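Local structure of adhesion G-protein coupled receptor G6 (Danio rerio, 6V55) at residues I510-A521 with K543-K552; V568-K577 with F677-H686. The protein is an adhesion G-protein coupled receptor linked to myelination, whose large calcium-binding extracellular region probably senses adhesion partners and helps control signalling. All coordinates share one frame; numbering follows the deposited sequence.

Interaction 1 (I510-A521 with K543-K552); sequences ITVSQENAMDVA and KVMELVNIAK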
loop_
_atom_site.group_PDB
_atom_site.type_symbol
_atom_site.label_atom_id
_atom_site.label_comp_id
_atom_site.label_asym_id
_atom_site.label_seq_id
_atom_site.Cartn_x
_atom_site.Cartn_y
_atom_site.Cartn_z
ATOM N N ILE A 510 -7.272 17.472 -26.559
ATOM C CA ILE A 510 -5.983 17.268 -27.209
ATOM C C ILE A 510 -6.187 17.286 -28.721
ATOM O O ILE A 510 -7.277 17.005 -29.240
ATOM C CB ILE A 510 -5.310 15.970 -26.705
ATOM C CG1 ILE A 510 -3.793 16.068 -26.805
ATOM C CG2 ILE A 510 -5.807 14.711 -27.430
ATOM C CD1 ILE A 510 -3.071 14.873 -26.190
ATOM N N THR A 511 -5.157 17.711 -29.433
ATOM C CA THR A 511 -5.206 17.837 -30.880
ATOM C C THR A 511 -4.208 16.840 -31.451
ATOM O O THR A 511 -3.011 16.911 -31.146
ATOM C CB THR A 511 -4.897 19.271 -31.306
ATOM O OG1 THR A 511 -3.782 19.757 -30.543
ATOM C CG2 THR A 511 -6.109 20.167 -31.038
ATOM N N VAL A 512 -4.708 15.890 -32.235
ATOM C CA VAL A 512 -3.889 14.759 -32.638
ATOM C C VAL A 512 -3.013 15.163 -33.814
ATOM O O VAL A 512 -3.394 15.993 -34.651
ATOM C CB VAL A 512 -4.765 13.541 -32.971
ATOM C CG1 VAL A 512 -5.340 12.951 -31.709
ATOM C CG2 VAL A 512 -5.888 13.933 -33.889
ATOM N N SER A 513 -1.814 14.608 -33.851
ATOM C CA SER A 513 -0.870 14.798 -34.934
ATOM C C SER A 513 -0.433 13.415 -35.351
ATOM O O SER A 513 -0.783 12.436 -34.701
ATOM C CB SER A 513 0.365 15.588 -34.486
ATOM O OG SER A 513 1.132 14.835 -33.550
ATOM N N GLN A 514 0.396 13.339 -36.390
ATOM C CA GLN A 514 1.106 12.098 -36.672
ATOM C C GLN A 514 2.103 11.757 -35.562
ATOM O O GLN A 514 2.329 10.573 -35.268
ATOM C CB GLN A 514 1.808 12.213 -38.026
ATOM C CG GLN A 514 2.479 10.950 -38.523
ATOM C CD GLN A 514 1.529 9.778 -38.587
ATOM O OE1 GLN A 514 0.696 9.708 -39.489
ATOM N NE2 GLN A 514 1.654 8.843 -37.645
ATOM N N GLU A 515 2.663 12.766 -34.893
ATOM C CA GLU A 515 3.704 12.499 -33.909
ATOM C C GLU A 515 3.159 12.121 -32.540
ATOM O O GLU A 515 3.813 11.352 -31.823
ATOM C CB GLU A 515 4.640 13.704 -33.798
ATOM C CG GLU A 515 5.832 13.604 -34.760
ATOM C CD GLU A 515 5.441 13.818 -36.224
ATOM O OE1 GLU A 515 4.599 14.721 -36.483
ATOM O OE2 GLU A 515 5.975 13.090 -37.105
ATOM N N ASN A 516 1.970 12.598 -32.171
ATOM C CA ASN A 516 1.396 12.227 -30.887
ATOM C C ASN A 516 0.295 11.167 -30.984
ATOM O O ASN A 516 -0.282 10.831 -29.944
ATOM C CB ASN A 516 0.914 13.481 -30.143
ATOM C CG ASN A 516 -0.466 13.942 -30.555
ATOM O OD1 ASN A 516 -0.799 13.958 -31.731
ATOM N ND2 ASN A 516 -1.263 14.371 -29.580
ATOM N N ALA A 517 0.017 10.615 -32.191
ATOM C CA ALA A 517 -1.089 9.666 -32.379
ATOM C C ALA A 517 -0.863 8.359 -31.629
ATOM O O ALA A 517 -1.810 7.794 -31.059
ATOM C CB ALA A 517 -1.297 9.347 -33.854
ATOM N N MET A 518 0.381 7.866 -31.625
ATOM C CA MET A 518 0.710 6.660 -30.873
ATOM C C MET A 518 0.573 6.875 -29.372
ATOM O O MET A 518 0.146 5.962 -28.661
ATOM C CB MET A 518 2.128 6.207 -31.222
ATOM C CG MET A 518 2.396 4.716 -31.018
ATOM S SD MET A 518 0.990 3.700 -31.495
ATOM C CE MET A 518 1.288 2.162 -30.683
ATOM N N ASP A 519 0.873 8.087 -28.888
ATOM C CA ASP A 519 0.788 8.365 -27.458
ATOM C C ASP A 519 -0.660 8.511 -27.000
ATOM O O ASP A 519 -1.022 7.989 -25.937
ATOM C CB ASP A 519 1.589 9.621 -27.122
ATOM C CG ASP A 519 1.916 9.730 -25.636
ATOM O OD1 ASP A 519 2.792 8.953 -25.162
ATOM O OD2 ASP A 519 1.292 10.593 -24.953
ATOM N N VAL A 520 -1.483 9.217 -27.797
ATOM C CA VAL A 520 -2.907 9.406 -27.511
ATOM C C VAL A 520 -3.642 8.064 -27.496
ATOM O O VAL A 520 -4.407 7.771 -26.566
ATOM C CB VAL A 520 -3.524 10.358 -28.551
ATOM C CG1 VAL A 520 -5.047 10.355 -28.499
ATOM C CG2 VAL A 520 -3.027 11.723 -28.360
ATOM N N ALA A 521 -3.378 7.213 -28.505
ATOM C CA ALA A 521 -4.082 5.943 -28.641
ATOM C C ALA A 521 -3.744 4.982 -27.512
ATOM O O ALA A 521 -4.633 4.272 -27.035
ATOM C CB ALA A 521 -3.755 5.306 -29.982
ATOM N N LYS A 543 -12.380 11.019 -30.294
ATOM C CA LYS A 543 -10.933 11.217 -30.429
ATOM C C LYS A 543 -10.251 10.118 -31.257
ATOM O O LYS A 543 -9.334 10.425 -32.034
ATOM C CB LYS A 543 -10.285 11.308 -29.048
ATOM C CG LYS A 543 -8.840 11.787 -29.086
ATOM C CD LYS A 543 -8.711 13.122 -29.814
ATOM C CE LYS A 543 -9.241 14.254 -28.925
ATOM N NZ LYS A 543 -9.356 15.581 -29.604
ATOM N N VAL A 544 -10.712 8.860 -31.143
ATOM C CA VAL A 544 -10.223 7.770 -31.991
ATOM C C VAL A 544 -10.564 8.028 -33.457
ATOM O O VAL A 544 -9.738 7.782 -34.344
ATOM C CB VAL A 544 -10.787 6.423 -31.486
ATOM C CG1 VAL A 544 -10.680 5.293 -32.508
ATOM C CG2 VAL A 544 -10.063 6.020 -30.258
ATOM N N MET A 545 -11.730 8.631 -33.726
ATOM C CA MET A 545 -12.077 9.000 -35.099
ATOM C C MET A 545 -11.194 10.126 -35.634
ATOM O O MET A 545 -10.798 10.099 -36.807
ATOM C CB MET A 545 -13.545 9.406 -35.184
ATOM C CG MET A 545 -14.027 9.792 -36.590
ATOM S SD MET A 545 -13.766 8.483 -37.819
ATOM C CE MET A 545 -15.420 7.875 -37.717
ATOM N N GLU A 546 -10.846 11.101 -34.785
ATOM C CA GLU A 546 -9.928 12.154 -35.208
ATOM C C GLU A 546 -8.536 11.593 -35.457
ATOM O O GLU A 546 -7.874 11.953 -36.444
ATOM C CB GLU A 546 -9.870 13.255 -34.151
ATOM C CG GLU A 546 -11.208 13.909 -33.829
ATOM C CD GLU A 546 -11.111 14.880 -32.645
ATOM O OE1 GLU A 546 -12.169 15.390 -32.194
ATOM O OE2 GLU A 546 -9.973 15.129 -32.164
ATOM N N LEU A 547 -8.130 10.653 -34.604
ATOM C CA LEU A 547 -6.842 9.999 -34.712
ATOM C C LEU A 547 -6.741 9.172 -35.979
ATOM O O LEU A 547 -5.712 9.206 -36.650
ATOM C CB LEU A 547 -6.630 9.112 -33.492
ATOM C CG LEU A 547 -5.272 8.466 -33.284
ATOM C CD1 LEU A 547 -4.925 8.617 -31.841
ATOM C CD2 LEU A 547 -5.267 7.007 -33.662
ATOM N N VAL A 548 -7.783 8.410 -36.312
ATOM C CA VAL A 548 -7.701 7.530 -37.475
ATOM C C VAL A 548 -7.740 8.364 -38.756
ATOM O O VAL A 548 -7.057 8.049 -39.735
ATOM C CB VAL A 548 -8.816 6.464 -37.385
ATOM C CG1 VAL A 548 -9.012 5.694 -38.687
ATOM C CG2 VAL A 548 -8.486 5.473 -36.300
ATOM N N ASN A 549 -8.390 9.528 -38.705
ATOM C CA ASN A 549 -8.474 10.402 -39.867
ATOM C C ASN A 549 -7.167 11.118 -40.170
ATOM O O ASN A 549 -6.737 11.148 -41.328
ATOM C CB ASN A 549 -9.581 11.411 -39.659
ATOM C CG ASN A 549 -10.855 10.943 -40.261
ATOM O OD1 ASN A 549 -10.880 10.573 -41.441
ATOM N ND2 ASN A 549 -11.914 10.884 -39.459
ATOM N N ILE A 550 -6.508 11.691 -39.167
ATOM C CA ILE A 550 -5.332 12.483 -39.501
ATOM C C ILE A 550 -4.055 11.648 -39.622
ATOM O O ILE A 550 -3.126 12.073 -40.321
ATOM C CB ILE A 550 -5.171 13.662 -38.518
ATOM C CG1 ILE A 550 -4.502 14.852 -39.222
ATOM C CG2 ILE A 550 -4.409 13.270 -37.274
ATOM C CD1 ILE A 550 -4.767 16.199 -38.559
ATOM N N ALA A 551 -4.004 10.446 -39.048
ATOM C CA ALA A 551 -2.736 9.742 -38.955
ATOM C C ALA A 551 -2.584 8.720 -40.071
ATOM O O ALA A 551 -3.559 8.240 -40.646
ATOM C CB ALA A 551 -2.584 9.053 -37.598
ATOM N N LYS A 552 -1.332 8.412 -40.393
ATOM C CA LYS A 552 -1.014 7.288 -41.256
ATOM C C LYS A 552 -0.880 6.056 -40.379
ATOM O O LYS A 552 -0.293 6.118 -39.297
ATOM C CB LYS A 552 0.273 7.548 -42.045
ATOM C CG LYS A 552 0.315 8.925 -42.735
ATOM C CD LYS A 552 1.172 8.920 -44.018
ATOM C CE LYS A 552 0.426 9.539 -45.226
ATOM N NZ LYS A 552 -0.718 8.716 -45.771
#
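Leu547 pushes its CD1 methyl into the start of helix 517-527, within the helical part of what is, by its place in the chain and its family, probably the GAIN domain. The short segments 517-521 and 543-550 run nearly antiparallel, at 158° between their directions. With CG of Leu547 anti to the backbone N (chi1 -172°), CD1 reaches Val520 CG1 at 3.8 Å and Ala521 CB at 4.0 Å; Val520 and Leu547 pass alongside, pointing opposite ways. The small methyls of Ala517 and Ala551 let the chain leaving helix 534-550 come near the start of helix 517-527, CB to CB 4.0 Å. Val512, in the loop before the helix, spreads its two methyls, CG1 over the aliphatic CD of Lys543 and CG2 against Ile550 CG2. Lys543 is bent at chi2 and chi3, and this brings its ammonium back to the chain at Ile510, where NZ bonds to the carbonyl O; Ile510 CG2 packs on the CE methylene. The same NZ forms a salt bridge with Glu546 OE2 (2.7 Å), from the syn side though somewhat out of the carboxylate plane, and bonds to Thr508 O, so three oxygens grip the ammonium of this buried residue. Gln514, whose side chain also lies near a glycan, closes the other end: its OE1 receives Lys552 N at 2.6 Å, in the carbonyl plane and almost straight at 173°.

Interaction 2 (V568-K577 with F677-H686); sequences VMVSSEDAQK and FGRTGLFQDH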
loop_
_atom_site.group_PDB
_atom_site.type_symbol
_atom_site.label_atom_id
_atom_site.label_comp_id
_atom_site.label_asym_id
_atom_site.label_seq_id
_atom_site.Cartn_x
_atom_site.Cartn_y
_atom_site.Cartn_z
ATOM N N VAL A 568 -14.563 -0.966 -25.830
ATOM C CA VAL A 568 -15.905 -0.384 -25.790
ATOM C C VAL A 568 -16.958 -1.405 -26.186
ATOM O O VAL A 568 -18.127 -1.209 -25.872
ATOM C CB VAL A 568 -16.095 0.899 -26.630
ATOM C CG1 VAL A 568 -14.915 1.852 -26.479
ATOM C CG2 VAL A 568 -16.408 0.625 -28.083
ATOM N N MET A 569 -16.578 -2.530 -26.789
ATOM C CA MET A 569 -17.558 -3.573 -27.048
ATOM C C MET A 569 -17.974 -4.343 -25.801
ATOM O O MET A 569 -18.985 -5.042 -25.851
ATOM C CB MET A 569 -17.016 -4.561 -28.053
ATOM C CG MET A 569 -17.138 -4.094 -29.444
ATOM S SD MET A 569 -16.477 -5.324 -30.561
ATOM C CE MET A 569 -15.408 -4.170 -31.375
ATOM N N VAL A 570 -17.217 -4.276 -24.702
ATOM C CA VAL A 570 -17.641 -4.992 -23.501
ATOM C C VAL A 570 -18.275 -4.012 -22.529
ATOM O O VAL A 570 -18.574 -4.369 -21.383
ATOM C CB VAL A 570 -16.496 -5.772 -22.824
ATOM C CG1 VAL A 570 -16.025 -6.887 -23.718
ATOM C CG2 VAL A 570 -15.348 -4.882 -22.461
ATOM N N SER A 571 -18.536 -2.788 -22.988
ATOM C CA SER A 571 -19.261 -1.824 -22.175
ATOM C C SER A 571 -20.741 -2.163 -22.185
ATOM O O SER A 571 -21.187 -3.088 -22.873
ATOM C CB SER A 571 -19.022 -0.413 -22.693
ATOM O OG SER A 571 -17.707 -0.035 -22.346
ATOM N N SER A 572 -21.520 -1.402 -21.418
ATOM C CA SER A 572 -22.967 -1.595 -21.403
ATOM C C SER A 572 -23.578 -1.178 -22.737
ATOM O O SER A 572 -22.982 -0.422 -23.511
ATOM C CB SER A 572 -23.612 -0.788 -20.280
ATOM O OG SER A 572 -23.741 0.575 -20.664
ATOM N N GLU A 573 -24.776 -1.705 -23.008
ATOM C CA GLU A 573 -25.432 -1.451 -24.285
ATOM C C GLU A 573 -25.862 0.008 -24.433
ATOM O O GLU A 573 -25.892 0.531 -25.556
ATOM C CB GLU A 573 -26.628 -2.385 -24.444
ATOM C CG GLU A 573 -26.254 -3.833 -24.711
ATOM C CD GLU A 573 -26.958 -4.387 -25.938
ATOM O OE1 GLU A 573 -27.798 -3.654 -26.515
ATOM O OE2 GLU A 573 -26.667 -5.545 -26.327
ATOM N N ASP A 574 -26.148 0.694 -23.321
ATOM C CA ASP A 574 -26.485 2.108 -23.413
ATOM C C ASP A 574 -25.252 2.992 -23.559
ATOM O O ASP A 574 -25.362 4.100 -24.102
ATOM C CB ASP A 574 -27.320 2.535 -22.204
ATOM C CG ASP A 574 -28.806 2.602 -22.527
ATOM O OD1 ASP A 574 -29.218 1.915 -23.494
ATOM O OD2 ASP A 574 -29.553 3.326 -21.820
ATOM N N ALA A 575 -24.082 2.517 -23.125
ATOM C CA ALA A 575 -22.857 3.288 -23.316
ATOM C C ALA A 575 -22.411 3.276 -24.775
ATOM O O ALA A 575 -22.002 4.312 -25.316
ATOM C CB ALA A 575 -21.755 2.746 -22.408
ATOM N N GLN A 576 -22.523 2.121 -25.432
ATOM C CA GLN A 576 -22.080 1.996 -26.812
ATOM C C GLN A 576 -22.992 2.720 -27.790
ATOM O O GLN A 576 -22.500 3.165 -28.833
ATOM C CB GLN A 576 -22.011 0.527 -27.227
ATOM C CG GLN A 576 -21.256 -0.350 -26.304
ATOM C CD GLN A 576 -21.233 -1.782 -26.778
ATOM O OE1 GLN A 576 -20.936 -2.060 -27.943
ATOM N NE2 GLN A 576 -21.533 -2.708 -25.872
ATOM N N LYS A 577 -24.298 2.858 -27.458
ATOM C CA LYS A 577 -25.340 3.231 -28.426
ATOM C C LYS A 577 -25.124 4.617 -29.025
ATOM O O LYS A 577 -25.273 4.796 -30.238
ATOM C CB LYS A 577 -26.730 3.155 -27.781
ATOM C CG LYS A 577 -27.870 2.989 -28.814
ATOM C CD LYS A 577 -29.255 2.682 -28.181
ATOM C CE LYS A 577 -29.811 3.821 -27.303
ATOM N NZ LYS A 577 -30.828 4.677 -28.008
ATOM N N PHE A 677 -16.773 -9.407 -35.665
ATOM C CA PHE A 677 -17.198 -8.771 -34.422
ATOM C C PHE A 677 -17.712 -9.857 -33.481
ATOM O O PHE A 677 -18.763 -10.457 -33.723
ATOM C CB PHE A 677 -18.263 -7.711 -34.685
ATOM C CG PHE A 677 -17.731 -6.453 -35.316
ATOM C CD1 PHE A 677 -17.572 -6.359 -36.699
ATOM C CD2 PHE A 677 -17.399 -5.353 -34.527
ATOM C CE1 PHE A 677 -17.085 -5.199 -37.285
ATOM C CE2 PHE A 677 -16.916 -4.174 -35.107
ATOM C CZ PHE A 677 -16.765 -4.104 -36.488
ATOM N N GLY A 678 -16.956 -10.132 -32.421
ATOM C CA GLY A 678 -17.398 -11.121 -31.455
ATOM C C GLY A 678 -18.571 -10.675 -30.612
ATOM O O GLY A 678 -19.321 -11.521 -30.118
ATOM N N ARG A 679 -18.750 -9.365 -30.444
ATOM C CA ARG A 679 -19.814 -8.807 -29.627
ATOM C C ARG A 679 -20.709 -7.937 -30.501
ATOM O O ARG A 679 -20.272 -7.399 -31.525
ATOM C CB ARG A 679 -19.230 -8.021 -28.453
ATOM C CG ARG A 679 -18.534 -8.933 -27.451
ATOM C CD ARG A 679 -18.522 -8.350 -26.056
ATOM N NE ARG A 679 -19.876 -8.092 -25.589
ATOM C CZ ARG A 679 -20.581 -8.934 -24.842
ATOM N NH1 ARG A 679 -20.042 -10.088 -24.457
ATOM N NH2 ARG A 679 -21.822 -8.612 -24.478
ATOM N N THR A 680 -21.980 -7.823 -30.118
ATOM C CA THR A 680 -22.977 -7.245 -31.014
ATOM C C THR A 680 -23.498 -5.892 -30.563
ATOM O O THR A 680 -24.452 -5.391 -31.159
ATOM C CB THR A 680 -24.167 -8.193 -31.195
ATOM O OG1 THR A 680 -25.048 -8.083 -30.066
ATOM C CG2 THR A 680 -23.704 -9.638 -31.362
ATOM N N GLY A 681 -22.888 -5.270 -29.558
ATOM C CA GLY A 681 -23.469 -4.062 -28.983
ATOM C C GLY A 681 -23.279 -2.797 -29.802
ATOM O O GLY A 681 -23.804 -1.747 -29.415
ATOM N N LEU A 682 -22.503 -2.853 -30.878
ATOM C CA LEU A 682 -22.346 -1.713 -31.767
ATOM C C LEU A 682 -23.386 -1.698 -32.887
ATOM O O LEU A 682 -23.393 -0.759 -33.693
ATOM C CB LEU A 682 -20.923 -1.699 -32.368
ATOM C CG LEU A 682 -19.670 -1.631 -31.464
ATOM C CD1 LEU A 682 -18.414 -1.977 -32.251
ATOM C CD2 LEU A 682 -19.516 -0.256 -30.821
ATOM N N PHE A 683 -24.266 -2.698 -32.953
ATOM C CA PHE A 683 -25.191 -2.854 -34.070
ATOM C C PHE A 683 -26.644 -2.844 -33.603
ATOM O O PHE A 683 -27.488 -3.600 -34.105
ATOM C CB PHE A 683 -24.893 -4.135 -34.846
ATOM C CG PHE A 683 -23.494 -4.214 -35.391
ATOM C CD1 PHE A 683 -22.491 -4.857 -34.667
ATOM C CD2 PHE A 683 -23.183 -3.659 -36.631
ATOM C CE1 PHE A 683 -21.204 -4.943 -35.163
ATOM C CE2 PHE A 683 -21.887 -3.744 -37.134
ATOM C CZ PHE A 683 -20.898 -4.387 -36.390
ATOM N N GLN A 684 -26.957 -1.968 -32.654
ATOM C CA GLN A 684 -28.300 -1.894 -32.094
ATOM C C GLN A 684 -29.275 -1.241 -33.069
ATOM O O GLN A 684 -28.945 -0.262 -33.747
ATOM C CB GLN A 684 -28.268 -1.124 -30.778
ATOM C CG GLN A 684 -27.345 -1.775 -29.769
ATOM C CD GLN A 684 -27.318 -1.052 -28.454
ATOM O OE1 GLN A 684 -28.334 -0.526 -28.011
ATOM N NE2 GLN A 684 -26.165 -1.052 -27.797
ATOM N N ASP A 685 -30.480 -1.805 -33.140
ATOM C CA ASP A 685 -31.525 -1.373 -34.067
ATOM C C ASP A 685 -32.842 -1.418 -33.302
ATOM O O ASP A 685 -33.309 -2.505 -32.935
ATOM C CB ASP A 685 -31.569 -2.283 -35.296
ATOM C CG ASP A 685 -32.271 -1.657 -36.497
ATOM O OD1 ASP A 685 -33.163 -0.795 -36.335
ATOM O OD2 ASP A 685 -31.935 -2.056 -37.635
ATOM N N HIS A 686 -33.442 -0.250 -33.066
ATOM C CA HIS A 686 -34.737 -0.172 -32.412
ATOM C C HIS A 686 -35.900 -0.084 -33.406
ATOM O O HIS A 686 -37.039 0.156 -32.991
ATOM C CB HIS A 686 -34.765 1.016 -31.456
ATOM C CG HIS A 686 -33.884 0.845 -30.256
ATOM N ND1 HIS A 686 -33.535 1.897 -29.433
ATOM C CD2 HIS A 686 -33.277 -0.251 -29.745
ATOM C CE1 HIS A 686 -32.746 1.455 -28.470
ATOM N NE2 HIS A 686 -32.574 0.155 -28.635
#
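The turn between helices 555-568 and 573-593 meets the loop that follows strand 671-677, joining the helical part of the probable GAIN domain to its beta-rich part. At the apolar end Met569 reaches across: its CG lies 3.7 Å from Leu682 CD1, and its sulfur makes a Met-aromatic contact at the edge of the Phe677 ring, SD standing 5.4 Å from the ring centroid. A flexible thioether fits here because the bend at chi3 lets CE touch both Leu682 CD1 and Phe677 CD2. One face of that ring is covered by Phe683, which brings CZ over its centre. Arg679 runs its CD past Val570 CG1, while its NE makes only a weak bond to Met569 O. At the polar end, Gln684 carries the contact. CG of Gln684 lies opposite the carbonyl carbon (chi1 -59°) and the rest of the chain is stretched out, which brings the amide beside the first turn of helix 573-593, where NE2 donates to Glu573 O at 2.8 Å and also to Gly681 O at 2.9 Å, both acceptors close to the amide plane. Replacing Gln684 with a leucine would probably leave Glu573 O and Gly681 O without this shared donor and let the loop shift against the helix. Gly681 fits tightly, since a side chain there would run into Gln576, whose NE2 donates to Ser571 O from above its carbonyl plane, a bent bond. Beyond Gln684, Lys577 lays its CD 3.3 Å from Gln684 OE1 and 3.7 Å from His686 CE1.

Overall arrangement
Interactions 1 and 2 follow one another along the chain, their centres 24 Å apart and their nearest atoms about 7 Å apart, without touching. Both involve the bundle of helices 517-527, 534-550, 555-568 and 573-593. Interaction 1 packs the first helix and the loop before it on the end of the second, whereas interaction 2 joins the turn before the last helix, and that helix's first turn, to a loop from the beta-rich part. Helix 534-550 links them: Leu537 and Val541, earlier on it than 543-552, touch Val568 of interaction 2, and Met545 lies against helix 573-593. No calcium-site residue belongs to either contact; a protein-attached glycan lies about 4 Å from the Gln514 side chain in interaction 1.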